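Local structure of hypothetical protein (Bacteroides uniformis ATCC 8492, 4QRL) at residues V31-Q36 with S111-F116; S101-L104 with T109-I112. The protein is of unknown function but has a lipocalin-like fold, an eight-stranded antiparallel barrel of the kind that in relatives often holds small apolar ligands. All blocks are in the same frame, centred on the assembly; numbering follows the deposited sequence. Where two conformers were deposited one is given.

Interaction 1 of 2, residues V31-Q36 with S111-F116; sequences VFYNFQ and SIFRKF
The rings of Tyr33 and Phe113 meet inside the barrel, and those of Phe32 and Phe116 meet outside it; no direct hydrogen bond joins 31-36 to 111-116. Phe113 brings its CE2-CZ side over one face of the Tyr33 ring, offset toward the rim, with Phe113 CE2 3.5 Å from Tyr33 CD2. The two planes stand at 50°, an oblique pairing with centroids 4.9 Å apart. Tyr33 has CG anti to its own carbonyl carbon (chi1 -78°), which lays the ring across Phe113 and carries the hydroxyl on toward Ser111. There a water bridges the two, 2.8 Å from Tyr33 OH and 2.8 Å from Ser111 OG. A leucine in place of Tyr33 would probably leave the water without its phenol partner, breaking the bridge to Ser111 OG, and give Phe113 a poorer surface to lie on. Phe40 meets the Tyr33 ring edge-to-face, while Leu15, Leu102 and Leu104 pack on Phe113. Phe32 and Phe116 form a T-shaped pair: Phe32 CE2 sits 3.6 Å above the centre of the Phe116 ring, with planes at 57°. In Phe116, CG is anti to the backbone N, turning the C-terminal ring toward Phe32. Strands 25-36 and 109-115 are not neighbours, since strand 11-19 runs between them; the Tyr33-Phe113 pair therefore meets across the interior of a closed antiparallel barrel, the lipocalin-like fold.

Interaction 2 of 2, residues S101-L104 with T109-I112; sequences SLRL and TKSI
Leu104 and Ser111 face each other as an antiparallel hydrogen-bonded pair. Leu104 N gives a nearly straight bond to Ser111 O (3.0 Å, 176° at the hydrogen), and Ser111 N returns one to Leu104 O at 2.8 Å. Weaker CA-H...O contacts supplement them: Lys110 CA stands 3.1 Å from Leu104 O, and Arg103 CA also approaches Ser111 O. These bonds join strands 101-106 and 109-115 into a beta hairpin, the last of the antiparallel lipocalin-like barrel, with the short segments' axes 4.8 Å apart. Side-chain packing divides between the two faces of the sheet. On the face of Leu104 and Ser111, their CB atoms lie 4.1 Å apart, and Leu104 continues onto Phe92 and Val94 of the neighbouring strand. On the other face, Arg103 and Ile112, a non-hydrogen-bonded pair, run side by side. Arg103 sets CG anti to its backbone N (chi1 -168°) and stays extended to NE, bringing one face of its guanidinium against Ile112 CD1. In the conformer given, one of two deposited for Arg103, that methyl sits 3.3 Å above the guanidinium plane, offset toward the rim and 3.4 Å from Arg103 NH1. Among the charged groups, Arg103 NE makes a salt bridge with Glu95, which probably helps fix the guanidinium's turn. Lys110 passes its CG 3.9 Å from Arg103 NH2, then bends its chain so that NZ hydrogen-bonds to Gly108 O.

Overall arrangement
Strand 109-115 serves both contacts, whose centres lie about 9 Å apart, and Ser111 and Ile112 belong to each. Interaction 2 binds this strand to its sheet neighbour 101-106, whereas interaction 1 carries it to 31-36, beyond strand 11-19. The two touch directly: Phe113 N lies 2.8 Å from Leu102 O, a probable hydrogen bond that extends the hairpin pairing, and Phe113 CE1 packs 3.7 Å from Leu104 CD1. Farther along, Phe35 CE2 comes within 4.0 Å of Leu102 CD2. Leu102 and Leu104 of the hairpin and the Tyr33 ring thus pack round Phe113 in the interior, where relatives commonly hold their ligands, while Arg103 and Ile112 lie on the other face.

Interaction 1 of 2, residues V31-Q36 with S111-F116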
loop_
_atom_site.group_PDB
_atom_site.type_symbol
_atom_site.label_atom_id
_atom_site.label_comp_id
_atom_site.label_asym_id
_atom_site.label_seq_id
_atom_site.Cartn_x
_atom_site.Cartn_y
_atom_site.Cartn_z
ATOM N N VAL A 31 6.631 -6.192 1.011
ATOM C CA VAL A 31 5.579 -5.483 0.271
ATOM C C VAL A 31 6.120 -4.178 -0.275
ATOM O O VAL A 31 6.781 -3.428 0.451
ATOM C CB VAL A 31 4.326 -5.233 1.140
ATOM C CG1 VAL A 31 3.250 -4.496 0.349
ATOM C CG2 VAL A 31 3.773 -6.545 1.721
ATOM N N PHE A 32 5.824 -3.920 -1.552
ATOM C CA PHE A 32 6.317 -2.735 -2.269
ATOM C C PHE A 32 5.175 -2.109 -3.019
ATOM O O PHE A 32 4.497 -2.818 -3.782
ATOM C CB PHE A 32 7.450 -3.136 -3.250
ATOM C CG PHE A 32 8.644 -3.748 -2.553
ATOM C CD1 PHE A 32 8.622 -5.080 -2.133
ATOM C CD2 PHE A 32 9.734 -2.964 -2.198
ATOM C CE1 PHE A 32 9.700 -5.630 -1.428
ATOM C CE2 PHE A 32 10.821 -3.527 -1.503
ATOM C CZ PHE A 32 10.799 -4.850 -1.139
ATOM N N TYR A 33 4.901 -0.809 -2.771
ATOM C CA TYR A 33 3.811 -0.104 -3.489
ATOM C C TYR A 33 4.419 0.760 -4.561
ATOM O O TYR A 33 5.476 1.342 -4.355
ATOM C CB TYR A 33 2.973 0.796 -2.553
ATOM C CG TYR A 33 1.938 0.155 -1.656
ATOM C CD1 TYR A 33 1.963 -1.212 -1.387
ATOM C CD2 TYR A 33 0.999 0.934 -0.980
ATOM C CE1 TYR A 33 1.018 -1.799 -0.547
ATOM C CE2 TYR A 33 0.086 0.361 -0.099
ATOM C CZ TYR A 33 0.103 -1.002 0.117
ATOM O OH TYR A 33 -0.830 -1.571 0.955
ATOM N N ASN A 34 3.740 0.893 -5.695
ATOM C CA ASN A 34 4.258 1.697 -6.780
ATOM C C ASN A 34 3.157 2.605 -7.287
ATOM O O ASN A 34 1.999 2.168 -7.450
ATOM C CB ASN A 34 4.764 0.757 -7.881
ATOM C CG ASN A 34 5.538 1.445 -8.945
ATOM O OD1 ASN A 34 5.002 1.859 -9.980
ATOM N ND2 ASN A 34 6.820 1.578 -8.701
ATOM N N PHE A 35 3.493 3.886 -7.443
ATOM C CA PHE A 35 2.569 4.920 -7.909
ATOM C C PHE A 35 3.113 5.530 -9.191
ATOM O O PHE A 35 4.211 6.095 -9.183
ATOM C CB PHE A 35 2.382 6.012 -6.827
ATOM C CG PHE A 35 1.909 5.499 -5.485
ATOM C CD1 PHE A 35 0.552 5.370 -5.208
ATOM C CD2 PHE A 35 2.823 5.207 -4.471
ATOM C CE1 PHE A 35 0.117 4.888 -3.964
ATOM C CE2 PHE A 35 2.391 4.686 -3.241
ATOM C CZ PHE A 35 1.044 4.596 -2.965
ATOM N N GLN A 36 2.354 5.443 -10.297
ATOM C CA GLN A 36 2.841 6.072 -11.523
ATOM C C GLN A 36 1.690 6.713 -12.301
ATOM O O GLN A 36 0.974 6.003 -13.004
ATOM C CB GLN A 36 3.602 5.074 -12.423
ATOM C CG GLN A 36 4.992 4.623 -11.911
ATOM C CD GLN A 36 6.081 5.686 -11.917
ATOM O OE1 GLN A 36 5.953 6.763 -12.510
ATOM N NE2 GLN A 36 7.207 5.379 -11.285
ATOM N N SER A 111 0.670 2.639 7.852
ATOM C CA SER A 111 1.509 1.935 6.876
ATOM C C SER A 111 2.726 2.860 6.659
ATOM O O SER A 111 2.563 3.970 6.145
ATOM C CB SER A 111 0.721 1.715 5.584
ATOM O OG SER A 111 -0.362 0.822 5.777
ATOM N N ILE A 112 3.908 2.438 7.104
ATOM C CA ILE A 112 5.136 3.256 7.032
ATOM C C ILE A 112 6.002 2.814 5.858
ATOM O O ILE A 112 6.391 1.649 5.813
ATOM C CB ILE A 112 5.949 3.139 8.354
ATOM C CG1 ILE A 112 5.096 3.217 9.669
ATOM C CG2 ILE A 112 7.207 4.031 8.315
ATOM C CD1 ILE A 112 4.352 4.411 9.919
ATOM N N PHE A 113 6.349 3.736 4.956
ATOM C CA PHE A 113 7.150 3.394 3.748
ATOM C C PHE A 113 8.411 4.232 3.597
ATOM O O PHE A 113 8.453 5.382 4.030
ATOM C CB PHE A 113 6.341 3.627 2.435
ATOM C CG PHE A 113 4.991 2.976 2.340
ATOM C CD1 PHE A 113 3.887 3.518 3.006
ATOM C CD2 PHE A 113 4.795 1.874 1.522
ATOM C CE1 PHE A 113 2.626 2.911 2.920
ATOM C CE2 PHE A 113 3.526 1.274 1.421
ATOM C CZ PHE A 113 2.447 1.807 2.106
ATOM N N ARG A 114 9.411 3.662 2.886
ATOM C CA ARG A 114 10.605 4.391 2.475
ATOM C C ARG A 114 10.744 4.218 0.997
ATOM O O ARG A 114 10.400 3.164 0.470
ATOM C CB ARG A 114 11.885 3.936 3.207
ATOM C CG ARG A 114 12.353 2.483 2.867
ATOM C CD ARG A 114 13.684 2.110 3.519
ATOM N NE ARG A 114 13.803 0.657 3.698
ATOM C CZ ARG A 114 14.491 0.074 4.677
ATOM N NH1 ARG A 114 15.150 0.809 5.563
ATOM N NH2 ARG A 114 14.521 -1.249 4.779
ATOM N N LYS A 115 11.229 5.263 0.311
ATOM C CA LYS A 115 11.390 5.214 -1.123
ATOM C C LYS A 115 12.382 4.090 -1.477
ATOM O O LYS A 115 13.383 3.901 -0.779
ATOM C CB LYS A 115 11.862 6.574 -1.642
ATOM C CG LYS A 115 11.749 6.746 -3.143
ATOM C CD LYS A 115 10.289 6.889 -3.592
ATOM C CE LYS A 115 10.122 8.018 -4.549
ATOM N NZ LYS A 115 9.904 9.331 -3.889
ATOM N N PHE A 116 12.039 3.301 -2.492
ATOM C CA PHE A 116 12.848 2.158 -2.910
ATOM C C PHE A 116 13.337 2.366 -4.354
ATOM O O PHE A 116 14.323 3.112 -4.545
ATOM C CB PHE A 116 12.021 0.851 -2.743
ATOM C CG PHE A 116 12.857 -0.412 -2.712
ATOM C CD1 PHE A 116 13.621 -0.738 -1.590
ATOM C CD2 PHE A 116 12.858 -1.295 -3.792
ATOM C CE1 PHE A 116 14.339 -1.940 -1.539
ATOM C CE2 PHE A 116 13.613 -2.481 -3.750
ATOM C CZ PHE A 116 14.369 -2.774 -2.636
ATOM O OXT PHE A 116 12.704 1.849 -5.283
HETATM O O HOH W 1 -1.280 -0.435 3.499
#

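Interaction 2 of 2, residues S101-L104 with T109-I112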
loop_
_atom_site.group_PDB
_atom_site.type_symbol
_atom_site.label_atom_id
_atom_site.label_comp_id
_atom_site.label_asym_id
_atom_site.label_seq_id
_atom_site.Cartn_x
_atom_site.Cartn_y
_atom_site.Cartn_z
ATOM N N SER A 101 10.058 9.525 2.333
ATOM C CA SER A 101 9.189 8.988 3.371
ATOM C C SER A 101 7.694 9.107 3.021
ATOM O O SER A 101 7.260 10.131 2.514
ATOM C CB SER A 101 9.452 9.713 4.686
ATOM O OG SER A 101 8.476 9.367 5.655
ATOM N N LEU A 102 6.926 8.076 3.331
ATOM C CA LEU A 102 5.480 8.034 3.104
ATOM C C LEU A 102 4.805 7.351 4.301
ATOM O O LEU A 102 5.240 6.282 4.719
ATOM C CB LEU A 102 5.098 7.333 1.779
ATOM C CG LEU A 102 3.579 7.145 1.486
ATOM C CD1 LEU A 102 2.843 8.502 1.318
ATOM C CD2 LEU A 102 3.355 6.311 0.255
ATOM N N ARG A 103 3.774 7.993 4.856
ATOM C CA ARG A 103 3.038 7.469 5.994
ATOM C C ARG A 103 1.549 7.574 5.684
ATOM O O ARG A 103 1.018 8.689 5.487
ATOM C CB ARG A 103 3.431 8.239 7.272
ATOM C CG ARG A 103 2.968 7.619 8.575
ATOM C CD ARG A 103 3.230 8.604 9.697
ATOM N NE ARG A 103 2.851 8.073 10.997
ATOM C CZ ARG A 103 3.690 7.467 11.831
ATOM N NH1 ARG A 103 4.965 7.303 11.501
ATOM N NH2 ARG A 103 3.259 7.013 12.999
ATOM N N LEU A 104 0.891 6.412 5.599
ATOM C CA LEU A 104 -0.522 6.272 5.301
ATOM C C LEU A 104 -1.275 5.813 6.553
ATOM O O LEU A 104 -0.750 5.020 7.328
ATOM C CB LEU A 104 -0.744 5.276 4.142
ATOM C CG LEU A 104 -0.126 5.634 2.782
ATOM C CD1 LEU A 104 -0.467 4.577 1.741
ATOM C CD2 LEU A 104 -0.544 7.042 2.310
ATOM N N THR A 109 -4.566 2.539 11.953
ATOM C CA THR A 109 -3.390 1.763 11.566
ATOM C C THR A 109 -2.549 2.557 10.573
ATOM O O THR A 109 -3.079 3.038 9.571
ATOM C CB THR A 109 -3.766 0.409 11.005
ATOM O OG1 THR A 109 -4.313 -0.365 12.077
ATOM C CG2 THR A 109 -2.541 -0.344 10.394
ATOM N N LYS A 110 -1.239 2.643 10.837
ATOM C CA LYS A 110 -0.333 3.338 9.950
ATOM C C LYS A 110 0.496 2.342 9.145
ATOM O O LYS A 110 0.968 1.349 9.692
ATOM C CB LYS A 110 0.607 4.293 10.703
ATOM C CG LYS A 110 0.119 4.927 12.017
ATOM C CD LYS A 110 -0.991 5.932 11.883
ATOM C CE LYS A 110 -1.374 6.557 13.212
ATOM N NZ LYS A 110 -1.704 5.554 14.269
ATOM N N SER A 111 0.670 2.639 7.852
ATOM C CA SER A 111 1.509 1.935 6.876
ATOM C C SER A 111 2.726 2.860 6.659
ATOM O O SER A 111 2.563 3.970 6.145
ATOM C CB SER A 111 0.721 1.715 5.584
ATOM O OG SER A 111 -0.362 0.822 5.777
ATOM N N ILE A 112 3.908 2.438 7.104
ATOM C CA ILE A 112 5.136 3.256 7.032
ATOM C C ILE A 112 6.002 2.814 5.858
ATOM O O ILE A 112 6.391 1.649 5.813
ATOM C CB ILE A 112 5.949 3.139 8.354
ATOM C CG1 ILE A 112 5.096 3.217 9.669
ATOM C CG2 ILE A 112 7.207 4.031 8.315
ATOM C CD1 ILE A 112 4.352 4.411 9.919
#